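Local coordinates for ARO (armadillo repeats only protein) (PDB 5EWP), which probably takes part in moving rhoptries to the apical pole of the malaria parasite and attaching them there, as a protein-binding armadillo-repeat protein, at residues D24-Q29 with A67-K72; L61-L66 with A89-L94. All coordinates share one frame; numbering follows the deposited sequence.

How the contacts relate
Both contacts belong to the helical N-terminal part of the chain, where their centres lie about 11 Å apart. They share helix 58-70: contact 2 uses 61-66 and contact 1 uses 67-72, the last residues of the helix and the two that follow. Along the sequence the segments alternate, 24-29, 61-66, 67-72 and 89-94, so one helix packs against an earlier and a later part of the chain. The two also touch, Val28 O lying 3.9 Å from Leu66 CD2. Contact 2 is buried, whereas contact 1 is partly buried and farther from the chain's centre. Together they join helix 58-70 to the 24-29 junction and to helix 87-95, consistent with the stacked helices of an armadillo fold.

Contact 1. Residues D24-Q29 with A67-K72; sequences DENDVQ and AILASK
The carboxamide of Asn26 is the flat group that meets Leu69. The leucine methyl CD2 stands well off the amide plane, on one side of it and at the oxygen end, with Asn26 OD1 3.8 Å from Leu69 CD2. This is a van der Waals approach, and no hydrogen bond joins the two segments. The other branch, set by the same torsions, turns to Val28: with chi2 at 178°, CD1 lies anti to CA, and Leu69 CD1 comes within 4.0 Å of Val28 CG2. Leu69 is therefore a fork whose prongs reach a polar neighbour and an apolar one, which flank Asp27 in sequence.

The segment 24-29 is a short junction between two helices. Asn26, with positive phi, leaves the helical conformation after helix 14-25 in a Schellman motif, and Asp27 is the N-cap of helix 28-34, its OD1 accepting from Glu30 N. Across the contact helix 58-70 is also finishing, and Ile68 O receives both Ser71 N and Ser71 OG, the hydroxyl at 2.7 Å from that oxygen. Tyr78 of helix 77-84 touches Asn26, Val28 and Leu69 alike. Only 115 Å² is buried between the segments, so the direct contact is small and non-directional, one methyl-methyl approach and one oxygen-to-methyl approach, with the amide at its solvent-exposed margin.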
loop_
_atom_site.group_PDB
_atom_site.type_symbol
_atom_site.label_atom_id
_atom_site.label_comp_id
_atom_site.label_asym_id
_atom_site.label_seq_id
_atom_site.Cartn_x
_atom_site.Cartn_y
_atom_site.Cartn_z
ATOM N N ASP A 24 -4.767 17.077 20.063
ATOM C CA ASP A 24 -4.263 17.188 21.433
ATOM C C ASP A 24 -4.428 15.890 22.221
ATOM O O ASP A 24 -3.627 15.597 23.102
ATOM C CB ASP A 24 -4.966 18.324 22.188
ATOM C CG ASP A 24 -4.700 19.686 21.583
ATOM O OD1 ASP A 24 -3.636 19.872 20.945
ATOM O OD2 ASP A 24 -5.560 20.578 21.754
ATOM N N GLU A 25 -5.461 15.111 21.906
ATOM C CA GLU A 25 -5.799 13.952 22.729
ATOM C C GLU A 25 -5.586 12.579 22.073
ATOM O O GLU A 25 -5.988 11.563 22.647
ATOM C CB GLU A 25 -7.260 14.062 23.178
ATOM C CG GLU A 25 -7.566 15.341 23.959
ATOM C CD GLU A 25 -9.049 15.545 24.230
ATOM O OE1 GLU A 25 -9.872 14.708 23.806
ATOM O OE2 GLU A 25 -9.395 16.555 24.879
ATOM N N ASN A 26 -4.932 12.539 20.912
ATOM C CA ASN A 26 -4.826 11.304 20.118
ATOM C C ASN A 26 -6.144 10.553 20.023
ATOM O O ASN A 26 -6.193 9.327 20.178
ATOM C CB ASN A 26 -3.760 10.369 20.695
ATOM C CG ASN A 26 -2.366 10.939 20.595
ATOM O OD1 ASN A 26 -1.957 11.425 19.545
ATOM N ND2 ASN A 26 -1.625 10.887 21.696
ATOM N N ASP A 27 -7.212 11.293 19.760
ATOM C CA ASP A 27 -8.547 10.723 19.700
ATOM C C ASP A 27 -8.756 9.993 18.373
ATOM O O ASP A 27 -9.149 10.600 17.360
ATOM C CB ASP A 27 -9.595 11.822 19.881
ATOM C CG ASP A 27 -10.978 11.275 20.173
ATOM O OD1 ASP A 27 -11.266 10.112 19.826
ATOM O OD2 ASP A 27 -11.804 12.033 20.720
ATOM N N VAL A 28 -8.479 8.694 18.387
ATOM C CA VAL A 28 -8.569 7.867 17.191
ATOM C C VAL A 28 -9.970 7.875 16.584
ATOM O O VAL A 28 -10.119 8.106 15.385
ATOM C CB VAL A 28 -8.136 6.408 17.491
ATOM C CG1 VAL A 28 -8.485 5.497 16.327
ATOM C CG2 VAL A 28 -6.652 6.362 17.770
ATOM N N GLN A 29 -10.999 7.632 17.394
ATOM C CA GLN A 29 -12.360 7.561 16.865
ATOM C C GLN A 29 -12.794 8.877 16.234
ATOM O O GLN A 29 -13.481 8.892 15.203
ATOM C CB GLN A 29 -13.362 7.172 17.952
ATOM C CG GLN A 29 -14.778 6.961 17.418
ATOM C CD GLN A 29 -14.869 5.792 16.452
ATOM O OE1 GLN A 29 -14.836 4.628 16.863
ATOM N NE2 GLN A 29 -14.977 6.089 15.169
ATOM N N ALA A 67 -2.624 7.854 9.949
ATOM C CA ALA A 67 -1.469 7.173 9.371
ATOM C C ALA A 67 -0.233 7.329 10.263
ATOM O O ALA A 67 0.558 6.400 10.427
ATOM C CB ALA A 67 -1.188 7.697 7.978
ATOM N N ILE A 68 -0.071 8.515 10.831
ATOM C CA ILE A 68 1.044 8.774 11.733
ATOM C C ILE A 68 0.949 7.886 12.961
ATOM O O ILE A 68 1.937 7.264 13.367
ATOM C CB ILE A 68 1.093 10.277 12.120
ATOM C CG1 ILE A 68 1.513 11.087 10.898
ATOM C CG2 ILE A 68 2.059 10.503 13.268
ATOM C CD1 ILE A 68 1.339 12.610 11.062
ATOM N N LEU A 69 -0.247 7.776 13.526
ATOM C CA LEU A 69 -0.433 6.909 14.680
ATOM C C LEU A 69 -0.155 5.458 14.307
ATOM O O LEU A 69 0.478 4.719 15.078
ATOM C CB LEU A 69 -1.839 7.062 15.251
ATOM C CG LEU A 69 -2.186 8.440 15.824
ATOM C CD1 LEU A 69 -3.625 8.476 16.325
ATOM C CD2 LEU A 69 -1.202 8.818 16.929
ATOM N N ALA A 70 -0.619 5.045 13.131
ATOM C CA ALA A 70 -0.381 3.670 12.666
ATOM C C ALA A 70 1.105 3.383 12.419
ATOM O O ALA A 70 1.534 2.228 12.418
ATOM C CB ALA A 70 -1.187 3.387 11.391
ATOM N N SER A 71 1.897 4.426 12.219
ATOM C CA SER A 71 3.302 4.237 11.875
ATOM C C SER A 71 4.188 4.194 13.122
ATOM O O SER A 71 5.390 3.961 13.022
ATOM C CB SER A 71 3.775 5.339 10.931
ATOM O OG SER A 71 3.924 6.554 11.630
ATOM N N LYS A 72 3.602 4.417 14.295
ATOM C CA LYS A 72 4.367 4.357 15.539
ATOM C C LYS A 72 4.775 2.916 15.879
ATOM O O LYS A 72 3.994 2.162 16.470
ATOM C CB LYS A 72 3.565 4.962 16.695
ATOM C CG LYS A 72 3.365 6.464 16.608
ATOM C CD LYS A 72 4.664 7.161 16.258
ATOM C CE LYS A 72 4.434 8.617 15.881
ATOM N NZ LYS A 72 5.530 9.120 15.005
#

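Contact 2. Residues L61-L66 with A89-L94; sequences LSATQL and AVFINL
Phe91 reaches Ala63 and Leu66 because its CG lies beside the backbone N and anti to the carbonyl carbon (chi1 -67°), which carries the ring toward helix 58-70 although the CB itself does not point there. Leu66 adopts a similar first torsion, chi1 -74°, and crosses the phenyl at an oblique angle.

The ring meets the helix through its outer carbons. At its edge and near its plane sits the methyl of Ala63, with Phe91 CE1 3.9 Å from Ala63 CB. Another edge position is taken by the backbone-proximal carbon of Leu66, whose CB lies in the ring plane 3.8 Å from Phe91 CZ. The Leu66 branch comes in obliquely, its CD1 3.7 Å from Phe91 CZ. Three residues further along 89-94, Leu94 CD1 presses on the same alanine, 3.7 Å from Ala63 CB, so the small methyl is met by both the leucine and the phenylalanine. Ala63 and Phe91 are also the closest backbone pair, their CA atoms 7.6 Å apart, while the segment axes approach to 11.8 Å with a crossing angle of -130°. All the contacts across are apolar, and every touching residue is buried.

Helix 100-113 covers one flank, its Ala105 against Ala63, its Ala109 and Leu113 against Phe91. Phe31 and Val32 of helix 28-34 pack on Leu66, which places the contact among four helices of the armadillo stack.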
loop_
_atom_site.group_PDB
_atom_site.type_symbol
_atom_site.label_atom_id
_atom_site.label_comp_id
_atom_site.label_asym_id
_atom_site.label_seq_id
_atom_site.Cartn_x
_atom_site.Cartn_y
_atom_site.Cartn_z
ATOM N N LEU A 61 -6.472 15.516 6.239
ATOM C CA LEU A 61 -5.549 15.763 7.335
ATOM C C LEU A 61 -5.744 14.753 8.473
ATOM O O LEU A 61 -4.789 14.314 9.115
ATOM C CB LEU A 61 -5.742 17.177 7.851
ATOM C CG LEU A 61 -4.707 17.671 8.859
ATOM C CD1 LEU A 61 -3.308 17.658 8.269
ATOM C CD2 LEU A 61 -5.112 19.066 9.307
ATOM N N SER A 62 -7.001 14.393 8.710
ATOM C CA SER A 62 -7.346 13.429 9.751
ATOM C C SER A 62 -6.837 12.045 9.365
ATOM O O SER A 62 -6.275 11.331 10.192
ATOM C CB SER A 62 -8.856 13.416 9.971
ATOM O OG SER A 62 -9.306 14.671 10.481
ATOM N N ALA A 63 -7.017 11.679 8.101
ATOM C CA ALA A 63 -6.472 10.426 7.583
ATOM C C ALA A 63 -4.951 10.408 7.761
ATOM O O ALA A 63 -4.370 9.374 8.100
ATOM C CB ALA A 63 -6.855 10.234 6.115
ATOM N N THR A 64 -4.307 11.559 7.545
ATOM C CA THR A 64 -2.863 11.640 7.715
ATOM C C THR A 64 -2.456 11.449 9.195
ATOM O O THR A 64 -1.500 10.745 9.491
ATOM C CB THR A 64 -2.320 12.971 7.171
ATOM O OG1 THR A 64 -2.711 13.100 5.794
ATOM C CG2 THR A 64 -0.814 13.004 7.274
ATOM N N GLN A 65 -3.187 12.048 10.129
ATOM C CA GLN A 65 -2.845 11.858 11.541
ATOM C C GLN A 65 -3.032 10.402 11.950
ATOM O O GLN A 65 -2.264 9.881 12.763
ATOM C CB GLN A 65 -3.682 12.752 12.450
ATOM C CG GLN A 65 -3.476 14.258 12.198
ATOM C CD GLN A 65 -2.021 14.709 12.325
ATOM O OE1 GLN A 65 -1.579 15.587 11.588
ATOM N NE2 GLN A 65 -1.281 14.118 13.258
ATOM N N LEU A 66 -4.051 9.749 11.391
ATOM C CA LEU A 66 -4.276 8.327 11.676
ATOM C C LEU A 66 -3.114 7.493 11.132
ATOM O O LEU A 66 -2.648 6.554 11.791
ATOM C CB LEU A 66 -5.610 7.858 11.084
ATOM C CG LEU A 66 -6.843 8.338 11.854
ATOM C CD1 LEU A 66 -8.137 8.164 11.043
ATOM C CD2 LEU A 66 -6.952 7.654 13.227
ATOM N N ALA A 89 -12.765 0.645 6.754
ATOM C CA ALA A 89 -13.846 0.938 5.800
ATOM C C ALA A 89 -13.812 2.408 5.366
ATOM O O ALA A 89 -14.026 2.732 4.205
ATOM C CB ALA A 89 -15.204 0.605 6.410
ATOM N N VAL A 90 -13.504 3.273 6.318
ATOM C CA VAL A 90 -13.419 4.704 6.053
ATOM C C VAL A 90 -12.277 5.019 5.073
ATOM O O VAL A 90 -12.453 5.806 4.145
ATOM C CB VAL A 90 -13.262 5.477 7.363
ATOM C CG1 VAL A 90 -12.883 6.929 7.100
ATOM C CG2 VAL A 90 -14.563 5.407 8.171
ATOM N N PHE A 91 -11.117 4.388 5.249
ATOM C CA PHE A 91 -10.011 4.585 4.309
ATOM C C PHE A 91 -10.345 4.033 2.920
ATOM O O PHE A 91 -9.975 4.617 1.906
ATOM C CB PHE A 91 -8.718 3.931 4.821
ATOM C CG PHE A 91 -8.159 4.587 6.049
ATOM C CD1 PHE A 91 -8.047 5.969 6.117
ATOM C CD2 PHE A 91 -7.739 3.825 7.130
ATOM C CE1 PHE A 91 -7.528 6.581 7.252
ATOM C CE2 PHE A 91 -7.225 4.436 8.268
ATOM C CZ PHE A 91 -7.124 5.809 8.325
ATOM N N ILE A 92 -11.031 2.893 2.856
ATOM C CA ILE A 92 -11.373 2.355 1.541
ATOM C C ILE A 92 -12.298 3.318 0.803
ATOM O O ILE A 92 -12.175 3.521 -0.407
ATOM C CB ILE A 92 -12.006 0.950 1.661
ATOM C CG1 ILE A 92 -10.919 -0.029 2.114
ATOM C CG2 ILE A 92 -12.567 0.505 0.316
ATOM C CD1 ILE A 92 -11.421 -1.423 2.516
ATOM N N ASN A 93 -13.165 3.981 1.553
ATOM C CA ASN A 93 -14.010 5.007 0.961
ATOM C C ASN A 93 -13.178 6.167 0.406
ATOM O O ASN A 93 -13.493 6.728 -0.649
ATOM C CB ASN A 93 -15.000 5.527 1.995
ATOM C CG ASN A 93 -16.060 6.391 1.385
ATOM O OD1 ASN A 93 -16.680 6.013 0.391
ATOM N ND2 ASN A 93 -16.279 7.563 1.967
ATOM N N LEU A 94 -12.109 6.528 1.109
ATOM C CA LEU A 94 -11.238 7.614 0.627
ATOM C C LEU A 94 -10.505 7.197 -0.661
ATOM O O LEU A 94 -10.194 8.022 -1.509
ATOM C CB LEU A 94 -10.236 8.009 1.712
ATOM C CG LEU A 94 -10.724 8.790 2.935
ATOM C CD1 LEU A 94 -9.541 9.159 3.829
ATOM C CD2 LEU A 94 -11.419 10.036 2.492
#